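Local atomic coordinates of alkyltransferase-like protein 1 (Schizosaccharomyces pombe, PDB entry 3GVA), a protein that recognises O6-alkylguanine damage in DNA, bending the duplex and flipping the altered base into a hydrophobic pocket, a distortion that presents the lesion to nucleotide excision repair. Residues A[90-93]-A[97-100]; A[27-32]-A[36-41]; A[46-49]-A[53-56]; A[58-63]-A[76-81]. One frame throughout, in Å; residues are numbered along the deposited sequence.

Interaction 1: A[90-93]-A[97-100]; sequences YQTS and YKLN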
loop_
_atom_site.group_PDB
_atom_site.type_symbol
_atom_site.label_atom_id
_atom_site.label_comp_id
_atom_site.label_asym_id
_atom_site.label_seq_id
_atom_site.Cartn_x
_atom_site.Cartn_y
_atom_site.Cartn_z
ATOM N N TYR A 90 0.770 0.696 -15.501
ATOM C CA TYR A 90 0.784 -0.076 -16.729
ATOM C C TYR A 90 0.449 -1.523 -16.421
ATOM O O TYR A 90 0.331 -1.902 -15.254
ATOM C CB TYR A 90 2.134 0.031 -17.442
ATOM C CG TYR A 90 3.357 -0.221 -16.594
ATOM C CD1 TYR A 90 4.017 0.830 -15.963
ATOM C CD2 TYR A 90 3.899 -1.502 -16.482
ATOM C CE1 TYR A 90 5.203 0.615 -15.246
ATOM C CE2 TYR A 90 5.082 -1.731 -15.768
ATOM C CZ TYR A 90 5.728 -0.670 -15.155
ATOM O OH TYR A 90 6.894 -0.894 -14.450
ATOM N N GLN A 91 0.280 -2.328 -17.464
ATOM C CA GLN A 91 -0.074 -3.727 -17.280
ATOM C C GLN A 91 1.019 -4.644 -17.814
ATOM O O GLN A 91 1.476 -4.478 -18.945
ATOM C CB GLN A 91 -1.411 -4.009 -17.978
ATOM C CG GLN A 91 -1.906 -5.440 -17.849
ATOM C CD GLN A 91 -3.351 -5.593 -18.284
ATOM O OE1 GLN A 91 -3.797 -4.950 -19.231
ATOM N NE2 GLN A 91 -4.089 -6.459 -17.595
ATOM N N THR A 92 1.442 -5.600 -16.986
ATOM C CA THR A 92 2.492 -6.551 -17.360
ATOM C C THR A 92 1.959 -7.623 -18.309
ATOM O O THR A 92 0.755 -7.708 -18.548
ATOM C CB THR A 92 3.059 -7.285 -16.126
ATOM O OG1 THR A 92 2.066 -8.181 -15.610
ATOM C CG2 THR A 92 3.450 -6.297 -15.046
ATOM N N SER A 93 2.867 -8.445 -18.831
ATOM C CA SER A 93 2.505 -9.530 -19.739
ATOM C C SER A 93 1.743 -10.622 -18.998
ATOM O O SER A 93 1.174 -11.520 -19.617
ATOM C CB SER A 93 3.755 -10.136 -20.382
ATOM O OG SER A 93 4.670 -10.599 -19.399
ATOM N N TYR A 97 -1.262 -5.203 -12.863
ATOM C CA TYR A 97 -1.107 -3.764 -12.993
ATOM C C TYR A 97 0.130 -3.420 -12.181
ATOM O O TYR A 97 0.319 -3.928 -11.074
ATOM C CB TYR A 97 -2.357 -3.052 -12.479
ATOM C CG TYR A 97 -3.508 -3.218 -13.443
ATOM C CD1 TYR A 97 -3.406 -2.751 -14.754
ATOM C CD2 TYR A 97 -4.679 -3.870 -13.067
ATOM C CE1 TYR A 97 -4.437 -2.929 -15.668
ATOM C CE2 TYR A 97 -5.725 -4.055 -13.978
ATOM C CZ TYR A 97 -5.592 -3.581 -15.275
ATOM O OH TYR A 97 -6.608 -3.755 -16.187
ATOM N N LYS A 98 0.981 -2.564 -12.734
ATOM C CA LYS A 98 2.234 -2.230 -12.071
ATOM C C LYS A 98 2.620 -0.769 -12.231
ATOM O O LYS A 98 2.109 -0.067 -13.099
ATOM C CB LYS A 98 3.336 -3.120 -12.661
ATOM C CG LYS A 98 4.716 -2.985 -12.050
ATOM C CD LYS A 98 5.699 -3.900 -12.786
ATOM C CE LYS A 98 7.075 -3.909 -12.129
ATOM N NZ LYS A 98 7.640 -2.536 -11.972
ATOM N N LEU A 99 3.532 -0.314 -11.385
ATOM C CA LEU A 99 4.002 1.056 -11.475
ATOM C C LEU A 99 5.479 1.085 -11.122
ATOM O O LEU A 99 5.997 0.151 -10.502
ATOM C CB LEU A 99 3.188 1.960 -10.544
ATOM C CG LEU A 99 3.131 1.594 -9.060
ATOM C CD1 LEU A 99 4.451 1.920 -8.397
ATOM C CD2 LEU A 99 2.001 2.365 -8.394
ATOM N N ASN A 100 6.156 2.149 -11.535
ATOM C CA ASN A 100 7.576 2.313 -11.267
ATOM C C ASN A 100 7.728 2.753 -9.806
ATOM O O ASN A 100 7.569 3.931 -9.481
ATOM C CB ASN A 100 8.145 3.355 -12.243
ATOM C CG ASN A 100 9.603 3.656 -11.992
ATOM O OD1 ASN A 100 10.344 2.813 -11.488
ATOM N ND2 ASN A 100 10.030 4.862 -12.356
#
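One face of the Y90 ring lies against the backbone carbonyl of K98, whose O sits 3.5 Å above the ring plane and offset toward the rim, while Y90 O lies at the edge of the Y97 ring, near its plane. The strands 90-91 and 97-98 form a small antiparallel beta hairpin. Y90 and K98 are its hydrogen-bonded pair, Y90 N giving to K98 O (2.9 Å) and K98 N to Y90 O (2.7 Å). Because CG of Y90 sits between its backbone N and carbonyl carbon (chi1 50°), the ring leans over the neighbouring strand. The long methylene chain of a lysine suits this place: it runs alongside the phenol, CD 3.7 Å from Y90 CE2, and T92 CG2 touches K98 CB crosswise. Q91 and Y97 form the non-hydrogen-bonded pair on the other face. The Q91 amide and the Y97 ring are 23° from parallel, and Q91 CD comes 3.9 Å from Y97 CE1. Q91 NE2 bonds to G95 O in the hairpin turn, K79 makes a cation-pi contact with Y97, and both Q91 and Y97 touch R69, the residue that probes the flipped base. At the end of the Y90-K98 pair, K98 NZ donates to Y90 OH at 3.1 Å.

Interaction 2: A[27-32]-A[36-41]; sequences EIARYV and SYARQV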
loop_
_atom_site.group_PDB
_atom_site.type_symbol
_atom_site.label_atom_id
_atom_site.label_comp_id
_atom_site.label_asym_id
_atom_site.label_seq_id
_atom_site.Cartn_x
_atom_site.Cartn_y
_atom_site.Cartn_z
ATOM N N GLU A 27 8.745 -0.924 4.316
ATOM C CA GLU A 27 9.101 0.467 4.565
ATOM C C GLU A 27 8.366 1.003 5.785
ATOM O O GLU A 27 8.953 1.672 6.635
ATOM C CB GLU A 27 8.759 1.326 3.344
ATOM C CG GLU A 27 9.663 1.113 2.152
ATOM C CD GLU A 27 11.078 1.593 2.413
ATOM O OE1 GLU A 27 11.991 0.748 2.502
ATOM O OE2 GLU A 27 11.274 2.819 2.537
ATOM N N ILE A 28 7.074 0.710 5.872
ATOM C CA ILE A 28 6.276 1.193 6.995
ATOM C C ILE A 28 6.768 0.589 8.302
ATOM O O ILE A 28 6.890 1.293 9.310
ATOM C CB ILE A 28 4.783 0.857 6.800
ATOM C CG1 ILE A 28 4.232 1.634 5.600
ATOM C CG2 ILE A 28 3.996 1.165 8.074
ATOM C CD1 ILE A 28 4.221 3.152 5.769
ATOM N N ALA A 29 7.057 -0.708 8.286
ATOM C CA ALA A 29 7.535 -1.391 9.484
ATOM C C ALA A 29 8.820 -0.748 9.989
ATOM O O ALA A 29 8.990 -0.552 11.185
ATOM C CB ALA A 29 7.763 -2.867 9.193
ATOM N N ARG A 30 9.721 -0.412 9.073
ATOM C CA ARG A 30 10.979 0.221 9.446
ATOM C C ARG A 30 10.722 1.661 9.886
ATOM O O ARG A 30 11.421 2.195 10.752
ATOM C CB ARG A 30 11.964 0.191 8.267
ATOM C CG ARG A 30 12.512 -1.201 7.935
ATOM C CD ARG A 30 13.608 -1.154 6.858
ATOM N NE ARG A 30 13.093 -1.005 5.493
ATOM C CZ ARG A 30 12.524 -1.984 4.789
ATOM N NH1 ARG A 30 12.387 -3.197 5.315
ATOM N NH2 ARG A 30 12.094 -1.756 3.551
ATOM N N TYR A 31 9.704 2.279 9.298
ATOM C CA TYR A 31 9.354 3.654 9.633
ATOM C C TYR A 31 8.787 3.799 11.052
ATOM O O TYR A 31 9.058 4.788 11.731
ATOM C CB TYR A 31 8.340 4.202 8.629
ATOM C CG TYR A 31 7.932 5.628 8.906
ATOM C CD1 TYR A 31 8.851 6.667 8.801
ATOM C CD2 TYR A 31 6.620 5.941 9.265
ATOM C CE1 TYR A 31 8.476 7.984 9.042
ATOM C CE2 TYR A 31 6.238 7.252 9.511
ATOM C CZ TYR A 31 7.172 8.267 9.394
ATOM O OH TYR A 31 6.797 9.568 9.614
ATOM N N VAL A 32 7.998 2.825 11.495
ATOM C CA VAL A 32 7.414 2.885 12.830
ATOM C C VAL A 32 8.275 2.223 13.905
ATOM O O VAL A 32 7.792 1.939 15.002
ATOM C CB VAL A 32 6.002 2.251 12.869
ATOM C CG1 VAL A 32 5.082 2.988 11.923
ATOM C CG2 VAL A 32 6.068 0.775 12.530
ATOM N N SER A 36 11.218 -5.734 12.006
ATOM C CA SER A 36 10.964 -7.155 11.777
ATOM C C SER A 36 9.479 -7.499 11.686
ATOM O O SER A 36 9.122 -8.670 11.544
ATOM C CB SER A 36 11.587 -7.993 12.896
ATOM O OG SER A 36 10.880 -7.811 14.111
ATOM N N TYR A 37 8.621 -6.485 11.746
ATOM C CA TYR A 37 7.181 -6.712 11.718
ATOM C C TYR A 37 6.481 -6.467 10.386
ATOM O O TYR A 37 5.292 -6.150 10.365
ATOM C CB TYR A 37 6.504 -5.858 12.798
ATOM C CG TYR A 37 6.819 -6.294 14.212
ATOM C CD1 TYR A 37 8.120 -6.227 14.711
ATOM C CD2 TYR A 37 5.821 -6.803 15.042
ATOM C CE1 TYR A 37 8.421 -6.659 16.003
ATOM C CE2 TYR A 37 6.111 -7.240 16.339
ATOM C CZ TYR A 37 7.414 -7.165 16.812
ATOM O OH TYR A 37 7.709 -7.592 18.090
ATOM N N ALA A 38 7.198 -6.632 9.279
ATOM C CA ALA A 38 6.607 -6.406 7.970
ATOM C C ALA A 38 5.369 -7.267 7.739
ATOM O O ALA A 38 4.386 -6.790 7.191
ATOM C CB ALA A 38 7.637 -6.650 6.868
ATOM N N ARG A 39 5.395 -8.527 8.161
ATOM C CA ARG A 39 4.221 -9.366 7.947
ATOM C C ARG A 39 3.063 -8.921 8.826
ATOM O O ARG A 39 1.900 -9.037 8.432
ATOM C CB ARG A 39 4.552 -10.845 8.179
ATOM C CG ARG A 39 5.439 -11.436 7.079
ATOM C CD ARG A 39 5.626 -12.947 7.234
ATOM N NE ARG A 39 4.404 -13.692 6.942
ATOM C CZ ARG A 39 4.246 -14.991 7.182
ATOM N NH1 ARG A 39 5.231 -15.694 7.718
ATOM N NH2 ARG A 39 3.102 -15.588 6.883
ATOM N N GLN A 40 3.383 -8.398 10.007
ATOM C CA GLN A 40 2.358 -7.906 10.922
ATOM C C GLN A 40 1.720 -6.669 10.305
ATOM O O GLN A 40 0.507 -6.475 10.401
ATOM C CB GLN A 40 2.961 -7.545 12.283
ATOM C CG GLN A 40 3.317 -8.735 13.159
ATOM C CD GLN A 40 4.435 -9.574 12.585
ATOM O OE1 GLN A 40 5.470 -9.051 12.175
ATOM N NE2 GLN A 40 4.240 -10.887 12.564
ATOM N N VAL A 41 2.549 -5.829 9.686
ATOM C CA VAL A 41 2.049 -4.631 9.021
ATOM C C VAL A 41 1.062 -5.093 7.950
ATOM O O VAL A 41 -0.035 -4.544 7.819
ATOM C CB VAL A 41 3.193 -3.847 8.349
ATOM C CG1 VAL A 41 2.628 -2.731 7.459
ATOM C CG2 VAL A 41 4.102 -3.263 9.406
#
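V41 turns its CG1 anti to the backbone N (chi1 170°), which leaves CG2 beside that N and aimed at A29; the two branches therefore serve different partners. CG2 of V41 meets A29 CB at 3.7 Å, the tightest approach between the segments. I28 likewise holds CG2 anti to its own N, and this methyl reaches V41 CG1 at 4.2 Å, the two side chains crossing at about a right angle. The end of I28 leads away from the contact, and its side chain also touches S23 and A13. Helices 25-31 and 38-46 with their short connection form the helix-turn-helix of this DNA-binding domain, and the second carries R39, the arginine finger inferred to be required for nucleotide flipping. Alanine fits where the helices come closest: at the A29-A38 pair the CA atoms are just 5.3 Å apart, and A29 CB also rests 3.8 Å from A38 N at the start of the second helix. Y37 occupies the N-cap position there, its O accepting from V41 N (2.8 Å). The branched V41 also touches F6 of helix 3-14, so a third helix meets the pair at this valine.

Interaction 3: A[46-49]-A[53-56]; sequences KHLH and HVPW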
loop_
_atom_site.group_PDB
_atom_site.type_symbol
_atom_site.label_atom_id
_atom_site.label_comp_id
_atom_site.label_asym_id
_atom_site.label_seq_id
_atom_site.Cartn_x
_atom_site.Cartn_y
_atom_site.Cartn_z
ATOM N N LYS A 46 -4.490 -5.795 6.004
ATOM C CA LYS A 46 -5.489 -6.737 5.520
ATOM C C LYS A 46 -6.754 -6.766 6.375
ATOM O O LYS A 46 -7.817 -7.153 5.899
ATOM C CB LYS A 46 -4.876 -8.137 5.410
ATOM C CG LYS A 46 -3.724 -8.201 4.409
ATOM C CD LYS A 46 -3.224 -9.621 4.184
ATOM C CE LYS A 46 -4.257 -10.467 3.448
ATOM N NZ LYS A 46 -3.694 -11.774 2.992
ATOM N N HIS A 47 -6.650 -6.328 7.625
ATOM C CA HIS A 47 -7.809 -6.318 8.512
ATOM C C HIS A 47 -8.607 -5.015 8.466
ATOM O O HIS A 47 -9.581 -4.861 9.201
ATOM C CB HIS A 47 -7.374 -6.609 9.951
ATOM C CG HIS A 47 -6.823 -7.989 10.145
ATOM N ND1 HIS A 47 -6.393 -8.453 11.370
ATOM C CD2 HIS A 47 -6.630 -9.005 9.270
ATOM C CE1 HIS A 47 -5.959 -9.694 11.242
ATOM N NE2 HIS A 47 -6.091 -10.053 9.978
ATOM N N LEU A 48 -8.202 -4.082 7.608
ATOM C CA LEU A 48 -8.897 -2.803 7.488
ATOM C C LEU A 48 -10.250 -2.947 6.816
ATOM O O LEU A 48 -10.409 -3.729 5.878
ATOM C CB LEU A 48 -8.061 -1.798 6.692
ATOM C CG LEU A 48 -7.046 -0.941 7.452
ATOM C CD1 LEU A 48 -6.227 -0.093 6.468
ATOM C CD2 LEU A 48 -7.782 -0.044 8.442
ATOM N N HIS A 49 -11.225 -2.190 7.306
ATOM C CA HIS A 49 -12.565 -2.204 6.732
ATOM C C HIS A 49 -12.461 -1.561 5.343
ATOM O O HIS A 49 -11.778 -0.549 5.170
ATOM C CB HIS A 49 -13.516 -1.394 7.611
ATOM C CG HIS A 49 -14.941 -1.438 7.164
ATOM N ND1 HIS A 49 -15.810 -2.442 7.535
ATOM C CD2 HIS A 49 -15.651 -0.605 6.366
ATOM C CE1 HIS A 49 -16.992 -2.223 6.989
ATOM N NE2 HIS A 49 -16.923 -1.115 6.276
ATOM N N HIS A 53 -11.001 5.184 6.315
ATOM C CA HIS A 53 -10.500 6.486 5.895
ATOM C C HIS A 53 -8.997 6.371 5.624
ATOM O O HIS A 53 -8.420 7.206 4.934
ATOM C CB HIS A 53 -10.716 7.497 7.016
ATOM C CG HIS A 53 -9.886 7.219 8.232
ATOM N ND1 HIS A 53 -8.654 7.802 8.442
ATOM C CD2 HIS A 53 -10.085 6.376 9.272
ATOM C CE1 HIS A 53 -8.132 7.332 9.561
ATOM N NE2 HIS A 53 -8.980 6.465 10.084
ATOM N N VAL A 54 -8.364 5.346 6.194
ATOM C CA VAL A 54 -6.930 5.144 6.002
ATOM C C VAL A 54 -6.654 4.960 4.509
ATOM O O VAL A 54 -7.310 4.158 3.851
ATOM C CB VAL A 54 -6.435 3.903 6.783
ATOM C CG1 VAL A 54 -4.949 3.683 6.529
ATOM C CG2 VAL A 54 -6.685 4.095 8.275
ATOM N N PRO A 55 -5.685 5.712 3.954
ATOM C CA PRO A 55 -5.356 5.603 2.526
ATOM C C PRO A 55 -4.564 4.349 2.158
ATOM O O PRO A 55 -3.457 4.436 1.619
ATOM C CB PRO A 55 -4.574 6.883 2.256
ATOM C CG PRO A 55 -3.846 7.094 3.549
ATOM C CD PRO A 55 -4.909 6.793 4.594
ATOM N N TRP A 56 -5.156 3.188 2.430
ATOM C CA TRP A 56 -4.531 1.895 2.153
ATOM C C TRP A 56 -4.103 1.703 0.704
ATOM O O TRP A 56 -3.228 0.891 0.410
ATOM C CB TRP A 56 -5.491 0.762 2.533
ATOM C CG TRP A 56 -6.801 0.853 1.812
ATOM C CD1 TRP A 56 -7.904 1.562 2.197
ATOM C CD2 TRP A 56 -7.113 0.288 0.537
ATOM N NE1 TRP A 56 -8.881 1.478 1.239
ATOM C CE2 TRP A 56 -8.424 0.702 0.206
ATOM C CE3 TRP A 56 -6.413 -0.523 -0.361
ATOM C CZ2 TRP A 56 -9.050 0.331 -0.988
ATOM C CZ3 TRP A 56 -7.033 -0.894 -1.552
ATOM C CH2 TRP A 56 -8.340 -0.464 -1.854
#
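L48 meets V54 and W56 through a single methyl, CD1. That carbon lies 4.0 Å from V54 CG1 and equally far from V54 CB, the leucine and valine side chains crossing at about a right angle, and it comes within 4.1 Å of W56 CB. Leucine suits the place because its branch stands one bond farther out than valine's and can bridge two loop segments whose nearest CA atoms, those of L48 and V54, are 8.3 Å apart. V54 answers with the CG1 branch, set anti to the backbone N (chi1 178°), while CG2 is turned over one face of the H53 ring. What brings V54 and W56 to bear on the same methyl is the bend between them: P55 is the centre of an inverse gamma turn, closed by W56 N giving to V54 O at 2.8 Å, and V54 N is itself held by T52 OG1. Farther out, Y11 of helix 3-14 touches both L48 and V54, and V14 touches V54 and P55. The indole of W56 leaves this contact and packs on R77, Q78 and R81 of helix 73-84. In the alkyltransferases of the MGMT family the tryptophan's place in the Pro-Cys-His-Arg signature belongs to the alkyl-accepting cysteine; here the sequence reads Pro-Trp-His-Arg. With L48 CD1 meeting only V54 CG1 and CB and W56 CB, the contact between the two segments is aliphatic carbon against aliphatic carbon, resting on dispersion and the exclusion of water, with shape setting its geometry.

Interaction 4: A[58-63]-A[76-81]; sequences RVINSR and QRQKDR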
loop_
_atom_site.group_PDB
_atom_site.type_symbol
_atom_site.label_atom_id
_atom_site.label_comp_id
_atom_site.label_asym_id
_atom_site.label_seq_id
_atom_site.Cartn_x
_atom_site.Cartn_y
_atom_site.Cartn_z
ATOM N N ARG A 58 -2.351 3.493 -0.992
ATOM C CA ARG A 58 -0.981 3.966 -1.182
ATOM C C ARG A 58 0.069 2.953 -0.730
ATOM O O ARG A 58 1.266 3.204 -0.825
ATOM C CB ARG A 58 -0.775 5.300 -0.458
ATOM C CG ARG A 58 -1.586 6.428 -1.087
ATOM C CD ARG A 58 -1.447 7.737 -0.345
ATOM N NE ARG A 58 -2.459 8.682 -0.807
ATOM C CZ ARG A 58 -2.956 9.671 -0.069
ATOM N NH1 ARG A 58 -2.528 9.858 1.172
ATOM N NH2 ARG A 58 -3.919 10.442 -0.558
ATOM N N VAL A 59 -0.377 1.807 -0.235
ATOM C CA VAL A 59 0.549 0.760 0.188
ATOM C C VAL A 59 0.512 -0.341 -0.884
ATOM O O VAL A 59 -0.547 -0.895 -1.179
ATOM C CB VAL A 59 0.145 0.179 1.571
ATOM C CG1 VAL A 59 1.181 -0.832 2.043
ATOM C CG2 VAL A 59 0.032 1.305 2.594
ATOM N N ILE A 60 1.662 -0.633 -1.489
ATOM C CA ILE A 60 1.731 -1.647 -2.538
ATOM C C ILE A 60 2.865 -2.612 -2.241
ATOM O O ILE A 60 3.700 -2.331 -1.390
ATOM C CB ILE A 60 1.999 -1.008 -3.925
ATOM C CG1 ILE A 60 3.369 -0.321 -3.936
ATOM C CG2 ILE A 60 0.916 0.010 -4.244
ATOM C CD1 ILE A 60 3.751 0.267 -5.285
ATOM N N ASN A 61 2.914 -3.746 -2.934
ATOM C CA ASN A 61 4.005 -4.668 -2.664
ATOM C C ASN A 61 5.303 -4.131 -3.256
ATOM O O ASN A 61 5.294 -3.281 -4.154
ATOM C CB ASN A 61 3.684 -6.086 -3.169
ATOM C CG ASN A 61 3.304 -6.125 -4.622
ATOM O OD1 ASN A 61 4.131 -5.880 -5.497
ATOM N ND2 ASN A 61 2.040 -6.447 -4.894
ATOM N N SER A 62 6.416 -4.616 -2.719
ATOM C CA SER A 62 7.750 -4.190 -3.124
ATOM C C SER A 62 8.049 -4.272 -4.618
ATOM O O SER A 62 8.867 -3.499 -5.128
ATOM C CB SER A 62 8.797 -5.003 -2.358
ATOM O OG SER A 62 8.508 -4.995 -0.973
ATOM N N ARG A 63 7.396 -5.196 -5.317
ATOM C CA ARG A 63 7.627 -5.361 -6.747
ATOM C C ARG A 63 6.958 -4.287 -7.602
ATOM O O ARG A 63 7.181 -4.226 -8.813
ATOM C CB ARG A 63 7.148 -6.743 -7.196
ATOM C CG ARG A 63 7.755 -7.891 -6.403
ATOM C CD ARG A 63 7.395 -9.227 -7.023
ATOM N NE ARG A 63 8.084 -9.404 -8.294
ATOM C CZ ARG A 63 7.824 -10.376 -9.161
ATOM N NH1 ARG A 63 6.883 -11.268 -8.899
ATOM N NH2 ARG A 63 8.512 -10.457 -10.287
ATOM N N GLN A 76 -9.118 -3.284 -8.025
ATOM C CA GLN A 76 -9.671 -2.309 -8.967
ATOM C C GLN A 76 -9.807 -0.964 -8.255
ATOM O O GLN A 76 -9.525 0.088 -8.834
ATOM C CB GLN A 76 -11.040 -2.771 -9.474
ATOM C CG GLN A 76 -11.706 -1.818 -10.467
ATOM C CD GLN A 76 -10.894 -1.629 -11.732
ATOM O OE1 GLN A 76 -9.886 -0.916 -11.741
ATOM N NE2 GLN A 76 -11.323 -2.277 -12.810
ATOM N N ARG A 77 -10.241 -1.005 -6.997
ATOM C CA ARG A 77 -10.380 0.211 -6.208
ATOM C C ARG A 77 -9.003 0.846 -6.047
ATOM O O ARG A 77 -8.835 2.045 -6.261
ATOM C CB ARG A 77 -10.974 -0.096 -4.828
ATOM C CG ARG A 77 -12.363 -0.706 -4.876
ATOM C CD ARG A 77 -12.944 -0.926 -3.485
ATOM N NE ARG A 77 -13.385 0.321 -2.871
ATOM C CZ ARG A 77 -14.103 0.395 -1.753
ATOM N NH1 ARG A 77 -14.467 -0.710 -1.117
ATOM N NH2 ARG A 77 -14.464 1.578 -1.274
ATOM N N GLN A 78 -8.010 0.036 -5.683
ATOM C CA GLN A 78 -6.661 0.567 -5.510
ATOM C C GLN A 78 -6.144 1.209 -6.793
ATOM O O GLN A 78 -5.579 2.306 -6.761
ATOM C CB GLN A 78 -5.696 -0.524 -5.042
ATOM C CG GLN A 78 -4.252 -0.047 -4.959
ATOM C CD GLN A 78 -3.409 -0.907 -4.037
ATOM O OE1 GLN A 78 -3.582 -2.117 -3.975
ATOM N NE2 GLN A 78 -2.489 -0.282 -3.322
ATOM N N LYS A 79 -6.337 0.537 -7.922
ATOM C CA LYS A 79 -5.892 1.087 -9.196
ATOM C C LYS A 79 -6.593 2.418 -9.462
ATOM O O LYS A 79 -5.940 3.415 -9.758
ATOM C CB LYS A 79 -6.180 0.103 -10.336
ATOM C CG LYS A 79 -5.767 0.612 -11.709
ATOM C CD LYS A 79 -5.832 -0.497 -12.753
ATOM C CE LYS A 79 -5.422 0.013 -14.127
ATOM N NZ LYS A 79 -6.362 1.048 -14.647
ATOM N N ASP A 80 -7.921 2.429 -9.342
ATOM C CA ASP A 80 -8.709 3.641 -9.564
ATOM C C ASP A 80 -8.204 4.801 -8.708
ATOM O O ASP A 80 -8.028 5.920 -9.192
ATOM C CB ASP A 80 -10.186 3.397 -9.228
ATOM C CG ASP A 80 -10.970 2.775 -10.381
ATOM O OD1 ASP A 80 -10.396 2.563 -11.464
ATOM O OD2 ASP A 80 -12.176 2.501 -10.202
ATOM N N ARG A 81 -7.977 4.522 -7.432
ATOM C CA ARG A 81 -7.520 5.543 -6.509
ATOM C C ARG A 81 -6.113 6.028 -6.789
ATOM O O ARG A 81 -5.843 7.220 -6.692
ATOM C CB ARG A 81 -7.625 5.034 -5.076
ATOM C CG ARG A 81 -9.021 4.561 -4.716
ATOM C CD ARG A 81 -9.149 4.282 -3.229
ATOM N NE ARG A 81 -10.396 3.596 -2.907
ATOM C CZ ARG A 81 -10.960 3.606 -1.702
ATOM N NH1 ARG A 81 -10.387 4.276 -0.710
ATOM N NH2 ARG A 81 -12.089 2.946 -1.486
#
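The chain 58-63, which begins at the arginine of the Pro-Trp-His-Arg signature, is tied to helix 73-84 by one glutamine, Q78, reaching from the helix to bare backbone. Q78 NE2 donates to V59 O at 3.0 Å with an N-H...O angle of 151°. The acceptor lies almost in the amide plane of Q78, whereas the donor stands well above the carbonyl plane of V59, 50° out of it. The same NE2 also bonds to H57 O, its stronger polar partner, so two backbone oxygens grip one amide nitrogen and fix the rotation of the group. Glutamine suits the task: with CG anti to the backbone N (chi1 175°) and the chain extended beyond it, the amide reaches the backbone although the nearest CA atoms, of R58 and Q78, are 7.9 Å apart. I60 CG2 packs against NE2 at 3.5 Å, an aliphatic methyl beside the buried amide. The chain 58-63 runs between several elements. R58 and I60 make backbone hydrogen bonds to S23, R58 NE forms a salt bridge with E85 just beyond helix 73-84, the nearest atoms of the V59 and Y25 side chains are about 4 Å apart, and I60 touches L99 just after strand 97-98.

Along the chain the contacts come in series: interaction 2, then interaction 3, then interaction 4, then interaction 1. The first three lie in the DNA-binding domain of the MGMT family, and the hairpin of interaction 1 follows helix 73-84. Interactions 3 and 4, centres about 12 Å apart, are linked by the indole of W56; interactions 4 and 1, about 11 Å from centre to centre, meet at the hairpin, where K98 CE lies near R63 O. Interactions 1 and 2 lie on opposite sides of the chain's centre, their own centres about 25 Å apart. The chain 58-63 with helix 73-84 thus lies between the helix-turn-helix bearing R39, which bonds the orphaned cytosine, and the hairpin beside R69, which probes the flipped base.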